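Local coordinates for 43.8 kDa insecticidal crystal protein (Bacillus thuringiensis, PDB 4JP0), which forms one component of a two-protein insecticidal toxin active on western corn rootworm larvae, needs its partner for maximal toxicity, and probably targets the midgut epithelium, at residues V69-V72 and I77-S80; A20-L23 and D27-V30; I253-K258 and T335-T340. All blocks are in the same frame, centred on the assembly; numbering follows the deposited sequence.

Interaction 1 (V69-V72 and I77-S80); sequences VWNV and INVS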
loop_
_atom_site.group_PDB
_atom_site.type_symbol
_atom_site.label_atom_id
_atom_site.label_comp_id
_atom_site.label_asym_id
_atom_site.label_seq_id
_atom_site.Cartn_x
_atom_site.Cartn_y
_atom_site.Cartn_z
ATOM N N VAL A 69 19.484 8.325 1.004
ATOM C CA VAL A 69 19.446 8.085 -0.418
ATOM C C VAL A 69 20.088 9.205 -1.218
ATOM O O VAL A 69 20.216 10.344 -0.749
ATOM C CB VAL A 69 17.967 7.950 -0.899
ATOM C CG1 VAL A 69 17.218 6.872 -0.051
ATOM C CG2 VAL A 69 17.236 9.272 -0.765
ATOM N N TRP A 70 20.465 8.904 -2.453
ATOM C CA TRP A 70 21.097 9.943 -3.261
ATOM C C TRP A 70 20.163 11.143 -3.388
ATOM O O TRP A 70 18.952 11.009 -3.672
ATOM C CB TRP A 70 21.507 9.425 -4.644
ATOM C CG TRP A 70 22.723 8.538 -4.686
ATOM C CD1 TRP A 70 23.309 7.829 -3.656
ATOM C CD2 TRP A 70 23.473 8.245 -5.847
ATOM N NE1 TRP A 70 24.384 7.103 -4.141
ATOM C CE2 TRP A 70 24.506 7.357 -5.481
ATOM C CE3 TRP A 70 23.379 8.656 -7.174
ATOM C CZ2 TRP A 70 25.438 6.883 -6.396
ATOM C CZ3 TRP A 70 24.306 8.170 -8.083
ATOM C CH2 TRP A 70 25.312 7.298 -7.683
ATOM N N ASN A 71 20.746 12.320 -3.244
ATOM C CA ASN A 71 19.989 13.524 -3.146
ATOM C C ASN A 71 20.766 14.623 -3.828
ATOM O O ASN A 71 21.942 14.782 -3.583
ATOM C CB ASN A 71 19.823 13.823 -1.651
ATOM C CG ASN A 71 19.090 15.122 -1.368
ATOM O OD1 ASN A 71 17.848 15.137 -1.280
ATOM N ND2 ASN A 71 19.849 16.210 -1.127
ATOM N N VAL A 72 20.114 15.342 -4.735
ATOM C CA VAL A 72 20.811 16.348 -5.506
ATOM C C VAL A 72 20.609 17.736 -4.932
ATOM O O VAL A 72 19.471 18.176 -4.711
ATOM C CB VAL A 72 20.313 16.353 -6.960
ATOM C CG1 VAL A 72 21.008 17.450 -7.795
ATOM C CG2 VAL A 72 20.512 14.967 -7.575
ATOM N N ILE A 77 25.897 15.614 -5.354
ATOM C CA ILE A 77 25.086 14.553 -4.808
ATOM C C ILE A 77 25.576 14.260 -3.407
ATOM O O ILE A 77 26.791 14.137 -3.182
ATOM C CB ILE A 77 25.240 13.216 -5.605
ATOM C CG1 ILE A 77 24.981 13.398 -7.106
ATOM C CG2 ILE A 77 24.305 12.199 -4.995
ATOM C CD1 ILE A 77 23.695 14.107 -7.402
ATOM N N ASN A 78 24.645 14.146 -2.477
ATOM C CA ASN A 78 24.959 13.651 -1.167
ATOM C C ASN A 78 23.886 12.635 -0.809
ATOM O O ASN A 78 23.053 12.297 -1.660
ATOM C CB ASN A 78 25.044 14.809 -0.124
ATOM C CG ASN A 78 23.698 15.382 0.200
ATOM O OD1 ASN A 78 22.703 15.034 -0.424
ATOM N ND2 ASN A 78 23.643 16.258 1.207
ATOM N N VAL A 79 23.951 12.053 0.391
ATOM C CA VAL A 79 22.853 11.191 0.800
ATOM C C VAL A 79 22.043 11.920 1.855
ATOM O O VAL A 79 22.625 12.545 2.776
ATOM C CB VAL A 79 23.291 9.783 1.294
ATOM C CG1 VAL A 79 23.721 8.904 0.129
ATOM C CG2 VAL A 79 24.423 9.869 2.424
ATOM N N SER A 80 20.711 11.879 1.702
ATOM C CA SER A 80 19.834 12.541 2.663
ATOM C C SER A 80 18.656 11.638 2.996
ATOM O O SER A 80 18.355 10.684 2.274
ATOM C CB SER A 80 19.261 13.851 2.092
ATOM O OG SER A 80 20.259 14.759 1.671
#

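Interaction 2 (A20-L23 and D27-V30); sequences ATYL and DSGV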
loop_
_atom_site.group_PDB
_atom_site.type_symbol
_atom_site.label_atom_id
_atom_site.label_comp_id
_atom_site.label_asym_id
_atom_site.label_seq_id
_atom_site.Cartn_x
_atom_site.Cartn_y
_atom_site.Cartn_z
ATOM N N ALA A 20 30.913 6.509 -3.992
ATOM C CA ALA A 20 31.176 6.161 -2.587
ATOM C C ALA A 20 30.728 7.234 -1.605
ATOM O O ALA A 20 30.740 8.405 -1.931
ATOM C CB ALA A 20 32.679 5.970 -2.416
ATOM N N THR A 21 30.348 6.838 -0.388
ATOM C CA THR A 21 30.137 7.816 0.681
ATOM C C THR A 21 31.082 7.466 1.819
ATOM O O THR A 21 31.523 6.303 1.919
ATOM C CB THR A 21 28.706 7.772 1.255
ATOM O OG1 THR A 21 28.308 6.424 1.442
ATOM C CG2 THR A 21 27.703 8.318 0.298
ATOM N N TYR A 22 31.346 8.437 2.704
ATOM C CA TYR A 22 32.193 8.190 3.878
ATOM C C TYR A 22 31.289 7.458 4.872
ATOM O O TYR A 22 30.170 7.885 5.083
ATOM C CB TYR A 22 32.651 9.512 4.536
ATOM C CG TYR A 22 33.764 10.293 3.863
ATOM C CD1 TYR A 22 34.673 11.056 4.624
ATOM C CD2 TYR A 22 33.902 10.316 2.494
ATOM C CE1 TYR A 22 35.682 11.787 4.020
ATOM C CE2 TYR A 22 34.932 11.046 1.886
ATOM C CZ TYR A 22 35.805 11.768 2.654
ATOM O OH TYR A 22 36.810 12.484 2.046
ATOM N N LEU A 23 31.749 6.371 5.475
ATOM C CA LEU A 23 30.887 5.596 6.368
ATOM C C LEU A 23 30.521 6.284 7.665
ATOM O O LEU A 23 29.468 6.011 8.243
ATOM C CB LEU A 23 31.585 4.287 6.785
ATOM C CG LEU A 23 31.599 3.131 5.823
ATOM C CD1 LEU A 23 32.426 2.004 6.400
ATOM C CD2 LEU A 23 30.161 2.656 5.506
ATOM N N ASP A 27 25.563 12.333 6.650
ATOM C CA ASP A 27 25.086 13.163 5.520
ATOM C C ASP A 27 26.106 13.316 4.408
ATOM O O ASP A 27 26.113 14.318 3.651
ATOM C CB ASP A 27 24.747 14.554 6.013
ATOM C CG ASP A 27 23.714 14.525 7.100
ATOM O OD1 ASP A 27 22.618 14.002 6.818
ATOM O OD2 ASP A 27 23.922 14.966 8.260
ATOM N N SER A 28 26.985 12.338 4.339
ATOM C CA SER A 28 28.071 12.329 3.377
ATOM C C SER A 28 27.697 12.698 1.962
ATOM O O SER A 28 26.673 12.226 1.426
ATOM C CB SER A 28 28.637 10.906 3.304
ATOM O OG SER A 28 29.810 10.884 2.511
ATOM N N GLY A 29 28.586 13.464 1.319
ATOM C CA GLY A 29 28.504 13.665 -0.119
ATOM C C GLY A 29 28.912 12.364 -0.792
ATOM O O GLY A 29 29.538 11.496 -0.174
ATOM N N VAL A 30 28.567 12.218 -2.066
ATOM C CA VAL A 30 28.977 11.078 -2.868
ATOM C C VAL A 30 30.181 11.502 -3.715
ATOM O O VAL A 30 30.149 12.541 -4.366
ATOM C CB VAL A 30 27.851 10.626 -3.805
ATOM C CG1 VAL A 30 28.325 9.431 -4.666
ATOM C CG2 VAL A 30 26.633 10.241 -2.996
#

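Interaction 3 (I253-K258 and T335-T340); sequences IDSGMK and TSDNDT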
loop_
_atom_site.group_PDB
_atom_site.type_symbol
_atom_site.label_atom_id
_atom_site.label_comp_id
_atom_site.label_asym_id
_atom_site.label_seq_id
_atom_site.Cartn_x
_atom_site.Cartn_y
_atom_site.Cartn_z
ATOM N N ILE A 253 -13.161 9.131 4.074
ATOM C CA ILE A 253 -14.532 8.664 4.320
ATOM C C ILE A 253 -15.122 7.819 3.165
ATOM O O ILE A 253 -16.073 7.027 3.320
ATOM C CB ILE A 253 -15.403 9.913 4.692
ATOM C CG1 ILE A 253 -16.780 9.514 5.213
ATOM C CG2 ILE A 253 -15.514 10.874 3.509
ATOM C CD1 ILE A 253 -17.498 10.640 5.930
ATOM N N ASP A 254 -14.532 8.078 2.023
ATOM C CA ASP A 254 -14.658 7.504 0.703
ATOM C C ASP A 254 -14.135 6.038 0.686
ATOM O O ASP A 254 -14.379 5.254 -0.249
ATOM C CB ASP A 254 -13.623 8.395 -0.087
ATOM C CG ASP A 254 -13.604 8.154 -1.590
ATOM O OD1 ASP A 254 -13.327 7.006 -2.042
ATOM O OD2 ASP A 254 -13.801 9.064 -2.411
ATOM N N SER A 255 -13.402 5.669 1.730
ATOM C CA SER A 255 -12.606 4.422 1.717
ATOM C C SER A 255 -11.487 4.502 0.673
ATOM O O SER A 255 -10.800 3.507 0.386
ATOM C CB SER A 255 -13.445 3.163 1.497
ATOM O OG SER A 255 -14.131 2.802 2.685
ATOM N N GLY A 256 -11.282 5.681 0.101
ATOM C CA GLY A 256 -10.175 5.825 -0.831
ATOM C C GLY A 256 -8.952 6.313 -0.072
ATOM O O GLY A 256 -9.064 6.807 1.040
ATOM N N MET A 257 -7.784 6.194 -0.675
ATOM C CA MET A 257 -6.588 6.602 0.036
ATOM C C MET A 257 -6.209 8.048 -0.298
ATOM O O MET A 257 -6.478 8.533 -1.393
ATOM C CB MET A 257 -5.410 5.660 -0.252
ATOM C CG MET A 257 -5.187 5.381 -1.723
ATOM S SD MET A 257 -3.864 4.153 -1.982
ATOM C CE MET A 257 -3.660 4.350 -3.721
ATOM N N LYS A 258 -5.563 8.699 0.662
ATOM C CA LYS A 258 -5.129 10.083 0.556
ATOM C C LYS A 258 -3.721 10.145 1.132
ATOM O O LYS A 258 -3.473 9.654 2.213
ATOM C CB LYS A 258 -6.134 10.986 1.307
ATOM C CG LYS A 258 -5.614 12.323 1.854
ATOM C CD LYS A 258 -5.189 13.285 0.815
ATOM C CE LYS A 258 -5.034 14.702 1.439
ATOM N NZ LYS A 258 -3.685 14.917 2.096
ATOM N N THR A 335 -11.208 -0.909 8.274
ATOM C CA THR A 335 -12.213 0.125 8.011
ATOM C C THR A 335 -13.433 -0.543 7.400
ATOM O O THR A 335 -13.315 -1.639 6.848
ATOM C CB THR A 335 -11.675 1.199 7.036
ATOM O OG1 THR A 335 -11.357 0.618 5.771
ATOM C CG2 THR A 335 -10.328 1.794 7.525
ATOM N N SER A 336 -14.600 0.101 7.503
ATOM C CA SER A 336 -15.793 -0.417 6.850
ATOM C C SER A 336 -16.385 0.699 6.000
ATOM O O SER A 336 -16.294 1.863 6.351
ATOM C CB SER A 336 -16.811 -0.937 7.867
ATOM O OG SER A 336 -17.207 0.104 8.740
ATOM N N ASP A 337 -16.999 0.314 4.898
ATOM C CA ASP A 337 -17.471 1.194 3.831
ATOM C C ASP A 337 -18.997 1.174 3.798
ATOM O O ASP A 337 -19.623 0.179 3.409
ATOM C CB ASP A 337 -16.905 0.630 2.530
ATOM C CG ASP A 337 -17.297 1.422 1.306
ATOM O OD1 ASP A 337 -18.172 2.322 1.417
ATOM O OD2 ASP A 337 -16.784 1.174 0.180
ATOM N N ASN A 338 -19.594 2.286 4.217
ATOM C CA ASN A 338 -21.043 2.346 4.334
ATOM C C ASN A 338 -21.732 2.122 3.005
ATOM O O ASN A 338 -22.906 1.749 2.974
ATOM C CB ASN A 338 -21.505 3.619 5.027
ATOM C CG ASN A 338 -21.358 4.825 4.163
ATOM O OD1 ASN A 338 -20.291 5.062 3.581
ATOM N ND2 ASN A 338 -22.432 5.613 4.067
ATOM N N ASP A 339 -21.005 2.289 1.899
ATOM C CA ASP A 339 -21.623 2.029 0.602
ATOM C C ASP A 339 -21.785 0.524 0.349
ATOM O O ASP A 339 -22.416 0.095 -0.630
ATOM C CB ASP A 339 -20.838 2.704 -0.528
ATOM C CG ASP A 339 -21.199 4.177 -0.671
ATOM O OD1 ASP A 339 -22.306 4.571 -0.227
ATOM O OD2 ASP A 339 -20.460 5.016 -1.209
ATOM N N THR A 340 -21.230 -0.289 1.237
ATOM C CA THR A 340 -21.379 -1.730 1.055
ATOM C C THR A 340 -22.418 -2.323 1.980
ATOM O O THR A 340 -22.577 -3.541 2.034
ATOM C CB THR A 340 -20.066 -2.483 1.300
ATOM O OG1 THR A 340 -19.653 -2.311 2.666
ATOM C CG2 THR A 340 -18.944 -1.890 0.459
HETATM O O HOH W 1 -16.476 4.455 2.871
HETATM O O HOH W 2 -13.610 0.636 4.336
#

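Interaction 1 (V69-V72 and I77-S80)
N71 and N78 meet twice in this β-hairpin, once through the backbone and once through their amide side chains. The backbone ladder is antiparallel: V69–S80 and N71–N78 are hydrogen-bonded pairs, each closed by two N-H···O=C bonds, and they alternate with the non-hydrogen-bonded pairs W70–V79 and V72–I77. V69 N reaches S80 O at 2.9 Å on an almost straight path, whereas the bond from N71 N to N78 O, 2.8 Å long, is bent to 132° at the hydrogen.

The second kind of interaction joins the two amides. N71 CG lies anti to the backbone N (chi1 177°), which lays its amide beside that of N78, pointing the same way with planes 38° apart, and N71 ND2 donates to N78 OD1 at 3.2 Å. Q89 NE2 supplies the partner of N71 OD1, which is consistent with the amide orientation modelled.

Apolar contacts occupy the face bearing W70, V72, I77 and V79. I77 splays its branches along the opposite strand: CG2 lies 4.0 Å from W70 CB, while CD1 comes to 3.3 Å from V72 CG2, closer than usual for two carbons. V79 CG1 approaches W70 CD1 at 4.0 Å, and W47 meets the indole edge-to-face. L123 and W91 pack on V72 and I77.

The chemistry implies a two-sided hairpin: one face is apolar, while that of V69, N71, N78 and S80 is mixed and holds a buried asparagine whose amide is met by N78 and Q89.

Interaction 2 (A20-L23 and D27-V30)
The hydroxyl of S28 meets the backbone of Y22, and this single polar contact joins the end of strand 18-22 to the returning loop. Y22 N donates to S28 OG at 2.9 Å along a nearly straight line (165°). The same oxygen donates in turn to G29 O, 2.8 Å away, so one serine hydroxyl accepts from the strand and gives back to its own loop. Its torsion makes this possible: with OG opposite the backbone N (chi1 -172°), the hydroxyl lies beside the S28 carbonyl carbon and is directed across the gap.

Next to this bond T21 packs against the loop. Its CB lies 3.5 Å from S28 OG, and its methyl CG2 touches V30 CG2 at 4.0 Å. Farther back along the strand, A20 O receives a CA-H···O contact from V30 CA at 3.3 Å.

An outer shell holds both partners in place. N65 grips the strand by two atoms, its OD1 bonded to T21 OG1 and its ND2 to Y22 O, while the Y22 ring meets Y43 edge-to-face. On its other flank the loop runs beside strand 76-80.

Together with the backbone pairing of A20 and S31, the arrangement is that of a β-hairpin, strands 18-22 and 31-33, whose loop is drawn in by a serine; it belongs to the ricin B-type β-trefoil of this toxin.

Interaction 3 (I253-K258 and T335-T340)
S255 and D337 face each other where a hairpin turn approaches an Asx turn in the long β-strand domain of this Toxin_10 protein. S255 lies in the turn between strands 249-251 and 257-259; D337 opens the D337-T340 turn within the long 327-346 segment.

The serine hydroxyl meets the aspartate at its methylene and not at a carboxylate oxygen: S255 OG stands 3.5 Å from D337 CB, a packing contact. S255 has a left-handed backbone conformation, and its CB points toward the facing segment; with OG anti to the carbonyl carbon (chi1 -77°), the hydroxyl is carried on toward D337 CB. D337 extends its carboxylate past the serine, with CG opposite the backbone N (chi1 180°).

Two waters do the polar work that the side chains leave undone. The first donates to I253 O at 2.6 Å and, weakly, to D337 OD1, and also hydrogen-bonds to S255 OG. The second links S255 OG to T335 OG1, at 2.8 Å from S255 OG and 2.7 Å from T335 OG1. The serine hydroxyl is thus the link between the two waters and continues the chain from the first of them to T335. M290 packs on S255 and T335, and W233 on I253 and S336, while S336 OG turns to G234 N.

The carboxylate is positioned from within its own segment. D339 N donates to D337 OD1 at 2.9 Å, arriving from above the carboxylate plane, 43° out of it, which makes the Asx turn. D337-T340 form a type I β-turn, in which T340 N bonds to D337 O at 2.7 Å. A second donor meets that carbonyl in its plane: T340 OG1, only 2.6 Å from D337 O.

How the interactions relate
From the N terminus, interaction 2 comes first, closing the short loop between A20-L23 and D27-V30. Interaction 1 follows in series, closing the tight turn between V69-V72 and I77-S80. Neither nests within nor crosses the other, yet they touch in space: I77 O and V30 N, 2.8 Å apart, and V79 N and S28 O, 2.9 Å apart, are probable hydrogen bonds that run the loop alongside the later hairpin within the β-trefoil. Interaction 3 closes an excursion of 76 residues and ties the 249-251/257-259 hairpin turn to the long strand segment 327-346 in the toxin domain. Its centre lies about 37 Å from that of interaction 1, on the opposite side of the chain's centre.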